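Local coordinates for DUF4785 domain-containing protein (Legionella pneumophila subsp. pneumophila, PDB 4KH9) that is of unknown function but binds calcium, and is built from three domains, the second and third related to immunoglobulin-like E-set folds, at residues T190-P204 / E236-Y248. Sequence-based numbering, arbitrary orientation. Where two conformers were deposited one is given.
Sequences TEYDVNDVDARLVGP and ENWYLETDVQTEY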
loop_
_atom_site.group_PDB
_atom_site.type_symbol
_atom_site.label_atom_id
_atom_site.label_comp_id
_atom_site.label_asym_id
_atom_site.label_seq_id
_atom_site.Cartn_x
_atom_site.Cartn_y
_atom_site.Cartn_z
ATOM N N THR A 190 5.928 24.190 -15.180
ATOM C CA THR A 190 6.641 23.451 -16.229
ATOM C C THR A 190 5.864 22.217 -16.729
ATOM O O THR A 190 5.265 21.478 -15.943
ATOM C CB THR A 190 8.013 22.993 -15.674
ATOM O OG1 THR A 190 8.706 24.089 -15.074
ATOM C CG2 THR A 190 8.894 22.355 -16.725
ATOM N N GLU A 191 5.947 21.968 -18.038
ATOM C CA GLU A 191 5.367 20.802 -18.701
ATOM C C GLU A 191 6.516 19.873 -19.046
ATOM O O GLU A 191 7.405 20.253 -19.825
ATOM C CB GLU A 191 4.536 21.195 -19.949
ATOM C CG GLU A 191 3.267 21.996 -19.662
ATOM C CD GLU A 191 2.133 21.275 -18.952
ATOM O OE1 GLU A 191 1.839 20.110 -19.307
ATOM O OE2 GLU A 191 1.499 21.904 -18.075
ATOM N N TYR A 192 6.563 18.704 -18.392
ATOM C CA TYR A 192 7.653 17.751 -18.630
ATOM C C TYR A 192 7.278 16.750 -19.703
ATOM O O TYR A 192 6.087 16.511 -19.935
ATOM C CB TYR A 192 8.021 16.979 -17.340
ATOM C CG TYR A 192 8.449 17.841 -16.169
ATOM C CD1 TYR A 192 9.646 18.551 -16.199
ATOM C CD2 TYR A 192 7.684 17.901 -15.010
ATOM C CE1 TYR A 192 10.058 19.325 -15.112
ATOM C CE2 TYR A 192 8.092 18.656 -13.911
ATOM C CZ TYR A 192 9.276 19.378 -13.971
ATOM O OH TYR A 192 9.691 20.139 -12.899
ATOM N N ASP A 193 8.304 16.158 -20.317
ATOM C CA ASP A 193 8.241 15.033 -21.236
ATOM C C ASP A 193 8.990 13.888 -20.602
ATOM O O ASP A 193 10.203 13.973 -20.399
ATOM C CB ASP A 193 8.778 15.336 -22.629
ATOM C CG ASP A 193 8.543 14.132 -23.562
ATOM O OD1 ASP A 193 7.382 13.684 -23.673
ATOM O OD2 ASP A 193 9.533 13.566 -24.062
ATOM N N VAL A 194 8.261 12.837 -20.230
ATOM C CA VAL A 194 8.826 11.695 -19.517
ATOM C C VAL A 194 8.916 10.467 -20.436
ATOM O O VAL A 194 7.954 10.153 -21.116
ATOM C CB VAL A 194 7.977 11.391 -18.245
ATOM C CG1 VAL A 194 8.530 10.196 -17.477
ATOM C CG2 VAL A 194 7.907 12.614 -17.326
ATOM N N ASN A 195 10.059 9.766 -20.399
ATOM C CA ASN A 195 10.287 8.531 -21.129
ATOM C C ASN A 195 10.926 7.475 -20.206
ATOM O O ASN A 195 10.741 6.283 -20.449
ATOM C CB ASN A 195 11.153 8.768 -22.368
ATOM C CG ASN A 195 10.475 9.540 -23.479
ATOM O OD1 ASN A 195 9.454 9.114 -24.032
ATOM N ND2 ASN A 195 11.046 10.680 -23.856
ATOM N N ASP A 196 11.669 7.900 -19.157
ATOM C CA ASP A 196 12.302 6.943 -18.265
ATOM C C ASP A 196 11.401 6.735 -17.034
ATOM O O ASP A 196 11.395 7.546 -16.090
ATOM C CB ASP A 196 13.734 7.402 -17.891
ATOM C CG ASP A 196 14.596 6.382 -17.149
ATOM O OD1 ASP A 196 14.125 5.246 -16.935
ATOM O OD2 ASP A 196 15.736 6.732 -16.768
ATOM N N VAL A 197 10.571 5.680 -17.107
ATOM C CA VAL A 197 9.612 5.275 -16.056
ATOM C C VAL A 197 9.736 3.789 -15.806
ATOM O O VAL A 197 9.713 3.003 -16.748
ATOM C CB VAL A 197 8.127 5.615 -16.397
ATOM C CG1 VAL A 197 7.173 5.258 -15.247
ATOM C CG2 VAL A 197 7.931 7.046 -16.822
ATOM N N ASP A 198 9.779 3.391 -14.540
ATOM C CA ASP A 198 9.794 1.971 -14.141
ATOM C C ASP A 198 8.733 1.795 -13.065
ATOM O O ASP A 198 8.598 2.688 -12.224
ATOM C CB ASP A 198 11.194 1.560 -13.618
ATOM C CG ASP A 198 12.363 1.904 -14.526
ATOM O OD1 ASP A 198 12.390 1.410 -15.678
ATOM O OD2 ASP A 198 13.261 2.669 -14.082
ATOM N N ALA A 199 7.958 0.707 -13.093
ATOM C CA ALA A 199 6.925 0.486 -12.065
ATOM C C ALA A 199 6.695 -1.008 -11.864
ATOM O O ALA A 199 6.797 -1.794 -12.808
ATOM C CB ALA A 199 5.621 1.192 -12.449
ATOM N N ARG A 200 6.418 -1.402 -10.622
ATOM C CA ARG A 200 6.179 -2.800 -10.293
ATOM C C ARG A 200 5.297 -2.893 -9.090
ATOM O O ARG A 200 5.101 -1.921 -8.384
ATOM C CB ARG A 200 7.520 -3.538 -10.037
ATOM C CG ARG A 200 8.282 -2.963 -8.813
ATOM C CD ARG A 200 9.557 -3.734 -8.574
ATOM N NE ARG A 200 10.211 -3.336 -7.324
ATOM C CZ ARG A 200 11.274 -3.953 -6.814
ATOM N NH1 ARG A 200 11.811 -4.993 -7.441
ATOM N NH2 ARG A 200 11.807 -3.534 -5.673
ATOM N N LEU A 201 4.830 -4.097 -8.818
ATOM C CA LEU A 201 3.995 -4.421 -7.652
ATOM C C LEU A 201 4.808 -5.313 -6.759
ATOM O O LEU A 201 5.397 -6.276 -7.253
ATOM C CB LEU A 201 2.676 -5.106 -8.095
ATOM C CG LEU A 201 1.896 -4.362 -9.187
ATOM C CD1 LEU A 201 0.651 -5.177 -9.637
ATOM C CD2 LEU A 201 1.487 -2.954 -8.708
ATOM N N VAL A 202 4.870 -4.990 -5.458
ATOM C CA VAL A 202 5.649 -5.767 -4.483
ATOM C C VAL A 202 4.693 -6.304 -3.416
ATOM O O VAL A 202 3.965 -5.556 -2.767
ATOM C CB VAL A 202 6.824 -4.934 -3.863
ATOM C CG1 VAL A 202 7.686 -5.814 -2.954
ATOM C CG2 VAL A 202 7.709 -4.319 -4.955
ATOM N N GLY A 203 4.718 -7.610 -3.254
ATOM C CA GLY A 203 3.888 -8.328 -2.301
ATOM C C GLY A 203 4.523 -8.502 -0.938
ATOM O O GLY A 203 5.728 -8.303 -0.793
ATOM N N PRO A 204 3.718 -8.907 0.070
ATOM C CA PRO A 204 4.239 -9.061 1.448
ATOM C C PRO A 204 5.413 -10.021 1.597
ATOM O O PRO A 204 6.196 -9.828 2.517
ATOM C CB PRO A 204 3.046 -9.622 2.216
ATOM C CG PRO A 204 1.867 -9.185 1.451
ATOM C CD PRO A 204 2.258 -9.138 0.018
ATOM N N GLU A 236 -1.258 -8.449 5.493
ATOM C CA GLU A 236 -0.328 -7.459 4.933
ATOM C C GLU A 236 -0.767 -7.003 3.533
ATOM O O GLU A 236 -1.476 -7.727 2.817
ATOM C CB GLU A 236 1.105 -8.014 4.881
ATOM C CG GLU A 236 1.700 -8.434 6.214
ATOM C CD GLU A 236 2.969 -9.258 6.080
ATOM O OE1 GLU A 236 2.906 -10.379 5.523
ATOM O OE2 GLU A 236 4.026 -8.795 6.563
ATOM N N ASN A 237 -0.348 -5.788 3.154
ATOM C CA ASN A 237 -0.696 -5.204 1.874
ATOM C C ASN A 237 0.436 -5.268 0.842
ATOM O O ASN A 237 1.590 -5.549 1.155
ATOM C CB ASN A 237 -1.118 -3.745 2.056
ATOM C CG ASN A 237 -2.473 -3.580 2.702
ATOM O OD1 ASN A 237 -3.420 -4.363 2.483
ATOM N ND2 ASN A 237 -2.597 -2.534 3.487
ATOM N N TRP A 238 0.047 -5.025 -0.412
ATOM C CA TRP A 238 0.905 -4.872 -1.572
ATOM C C TRP A 238 1.174 -3.413 -1.784
ATOM O O TRP A 238 0.405 -2.573 -1.318
ATOM C CB TRP A 238 0.228 -5.450 -2.820
ATOM C CG TRP A 238 0.190 -6.936 -2.906
ATOM C CD1 TRP A 238 -0.506 -7.794 -2.106
ATOM C CD2 TRP A 238 0.835 -7.742 -3.905
ATOM N NE1 TRP A 238 -0.252 -9.092 -2.479
ATOM C CE2 TRP A 238 0.555 -9.089 -3.594
ATOM C CE3 TRP A 238 1.712 -7.457 -4.972
ATOM C CZ2 TRP A 238 1.057 -10.152 -4.359
ATOM C CZ3 TRP A 238 2.209 -8.513 -5.730
ATOM C CH2 TRP A 238 1.879 -9.839 -5.424
ATOM N N TYR A 239 2.232 -3.116 -2.544
ATOM C CA TYR A 239 2.595 -1.777 -2.932
ATOM C C TYR A 239 2.913 -1.703 -4.394
ATOM O O TYR A 239 3.517 -2.604 -4.975
ATOM C CB TYR A 239 3.827 -1.232 -2.125
ATOM C CG TYR A 239 3.488 -0.838 -0.712
ATOM C CD1 TYR A 239 3.470 -1.786 0.313
ATOM C CD2 TYR A 239 3.088 0.463 -0.406
ATOM C CE1 TYR A 239 3.075 -1.444 1.610
ATOM C CE2 TYR A 239 2.714 0.819 0.891
ATOM C CZ TYR A 239 2.683 -0.146 1.888
ATOM O OH TYR A 239 2.312 0.184 3.165
ATOM N N LEU A 240 2.469 -0.623 -4.977
ATOM C CA LEU A 240 2.874 -0.125 -6.266
ATOM C C LEU A 240 4.129 0.702 -6.017
ATOM O O LEU A 240 4.095 1.595 -5.167
ATOM C CB LEU A 240 1.765 0.698 -6.948
ATOM C CG LEU A 240 2.225 1.566 -8.140
ATOM C CD1 LEU A 240 2.694 0.677 -9.318
ATOM C CD2 LEU A 240 1.140 2.551 -8.573
ATOM N N GLU A 241 5.244 0.363 -6.691
ATOM C CA GLU A 241 6.507 1.116 -6.583
ATOM C C GLU A 241 6.861 1.662 -7.939
ATOM O O GLU A 241 6.882 0.904 -8.915
ATOM C CB GLU A 241 7.684 0.228 -6.084
ATOM C CG GLU A 241 7.553 -0.408 -4.713
ATOM C CD GLU A 241 8.850 -1.060 -4.261
ATOM O OE1 GLU A 241 9.648 -1.499 -5.125
ATOM O OE2 GLU A 241 9.050 -1.163 -3.029
ATOM N N THR A 242 7.105 2.936 -8.032
ATOM C CA THR A 242 7.473 3.504 -9.318
ATOM C C THR A 242 8.641 4.474 -9.146
ATOM O O THR A 242 8.791 5.119 -8.095
ATOM C CB THR A 242 6.272 4.153 -10.035
ATOM O OG1 THR A 242 6.716 4.742 -11.259
ATOM C CG2 THR A 242 5.577 5.184 -9.203
ATOM N N ASP A 243 9.435 4.586 -10.220
ATOM C CA ASP A 243 10.613 5.437 -10.322
ATOM C C ASP A 243 10.578 6.131 -11.657
ATOM O O ASP A 243 10.373 5.495 -12.693
ATOM C CB ASP A 243 11.912 4.609 -10.142
ATOM C CG ASP A 243 13.130 5.378 -9.642
ATOM O OD1 ASP A 243 13.013 6.621 -9.404
ATOM O OD2 ASP A 243 14.199 4.748 -9.481
ATOM N N VAL A 244 10.689 7.456 -11.626
ATOM C CA VAL A 244 10.632 8.271 -12.826
ATOM C C VAL A 244 11.890 9.196 -12.893
ATOM O O VAL A 244 12.275 9.823 -11.886
ATOM C CB VAL A 244 9.313 9.079 -12.801
ATOM C CG1 VAL A 244 9.265 10.141 -13.884
ATOM C CG2 VAL A 244 8.090 8.152 -12.899
ATOM N N GLN A 245 12.477 9.315 -14.087
ATOM C CA GLN A 245 13.552 10.274 -14.292
ATOM C C GLN A 245 13.379 10.999 -15.635
ATOM O O GLN A 245 13.069 10.371 -16.631
ATOM C CB GLN A 245 14.948 9.652 -14.203
ATOM C CG GLN A 245 16.018 10.748 -14.192
ATOM C CD GLN A 245 17.389 10.300 -13.838
ATOM O OE1 GLN A 245 17.646 9.807 -12.748
ATOM N NE2 GLN A 245 18.330 10.605 -14.696
ATOM N N THR A 246 13.538 12.324 -15.636
ATOM C CA THR A 246 13.544 13.117 -16.862
ATOM C C THR A 246 14.537 14.271 -16.646
ATOM O O THR A 246 15.198 14.329 -15.608
ATOM C CB THR A 246 12.145 13.563 -17.324
ATOM O OG1 THR A 246 12.275 14.103 -18.642
ATOM C CG2 THR A 246 11.492 14.579 -16.408
ATOM N N GLU A 247 14.698 15.121 -17.664
ATOM C CA GLU A 247 15.594 16.270 -17.625
ATOM C C GLU A 247 14.874 17.473 -18.161
ATOM O O GLU A 247 14.155 17.373 -19.153
ATOM C CB GLU A 247 16.911 16.040 -18.408
ATOM C CG GLU A 247 17.735 14.819 -18.005
ATOM C CD GLU A 247 17.289 13.501 -18.623
ATOM O OE1 GLU A 247 17.330 13.384 -19.869
ATOM O OE2 GLU A 247 16.918 12.578 -17.860
ATOM N N TYR A 248 15.035 18.604 -17.488
ATOM C CA TYR A 248 14.460 19.857 -17.939
ATOM C C TYR A 248 15.573 20.885 -17.874
ATOM O O TYR A 248 15.939 21.359 -16.792
ATOM C CB TYR A 248 13.203 20.256 -17.160
ATOM C CG TYR A 248 12.527 21.460 -17.771
ATOM C CD1 TYR A 248 11.727 21.335 -18.907
ATOM C CD2 TYR A 248 12.710 22.733 -17.236
ATOM C CE1 TYR A 248 11.134 22.450 -19.498
ATOM C CE2 TYR A 248 12.112 23.852 -17.811
ATOM C CZ TYR A 248 11.323 23.706 -18.940
ATOM O OH TYR A 248 10.726 24.809 -19.492
HETATM O O HOH W 1 11.056 17.037 -19.577
HETATM O O HOH W 2 3.993 -5.643 0.263
#
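Arg200 and Glu241 face each other as a hydrogen-bonded pair, and their side chains rise from the same face of the sheet to form a salt bridge. Glu241 OE1 takes two N-H groups, from Arg200 NE at 2.9 Å on its anti side, 27° out of the carboxylate plane, and from Arg200 NH2 at 3.0 Å through its syn lone pair. A long arginine and an extended glutamate suit this exposed face, where Val202 CG2 also packs against the carboxylate. Strands 196-202 and 238-248 run antiparallel as neighbours in the central, E-set-like β domain. Asp198 O accepts from Asp243 N; in the conformer given Thr242 OG1, anti to the backbone N, also donates to Asp198 O (2.9 Å). Asp196, the nearest atom of its side chain about 3 Å from a bound calcium ion, and Asp198 belong to a calcium site, while Asp243 OD1 forms a salt bridge with Arg254 NE. Thr246 OG1 donates to Asp193 O at 2.7 Å, and a water accepts from Asp193 N and donates to Glu247 O. At the other end a second water bridges Val202 O and Asn237 O. There Gly203, lacking a side chain, lays CA over the six-membered ring face of Trp238 in a CH-pi contact, and Trp238 NE1 bonds to Asp233.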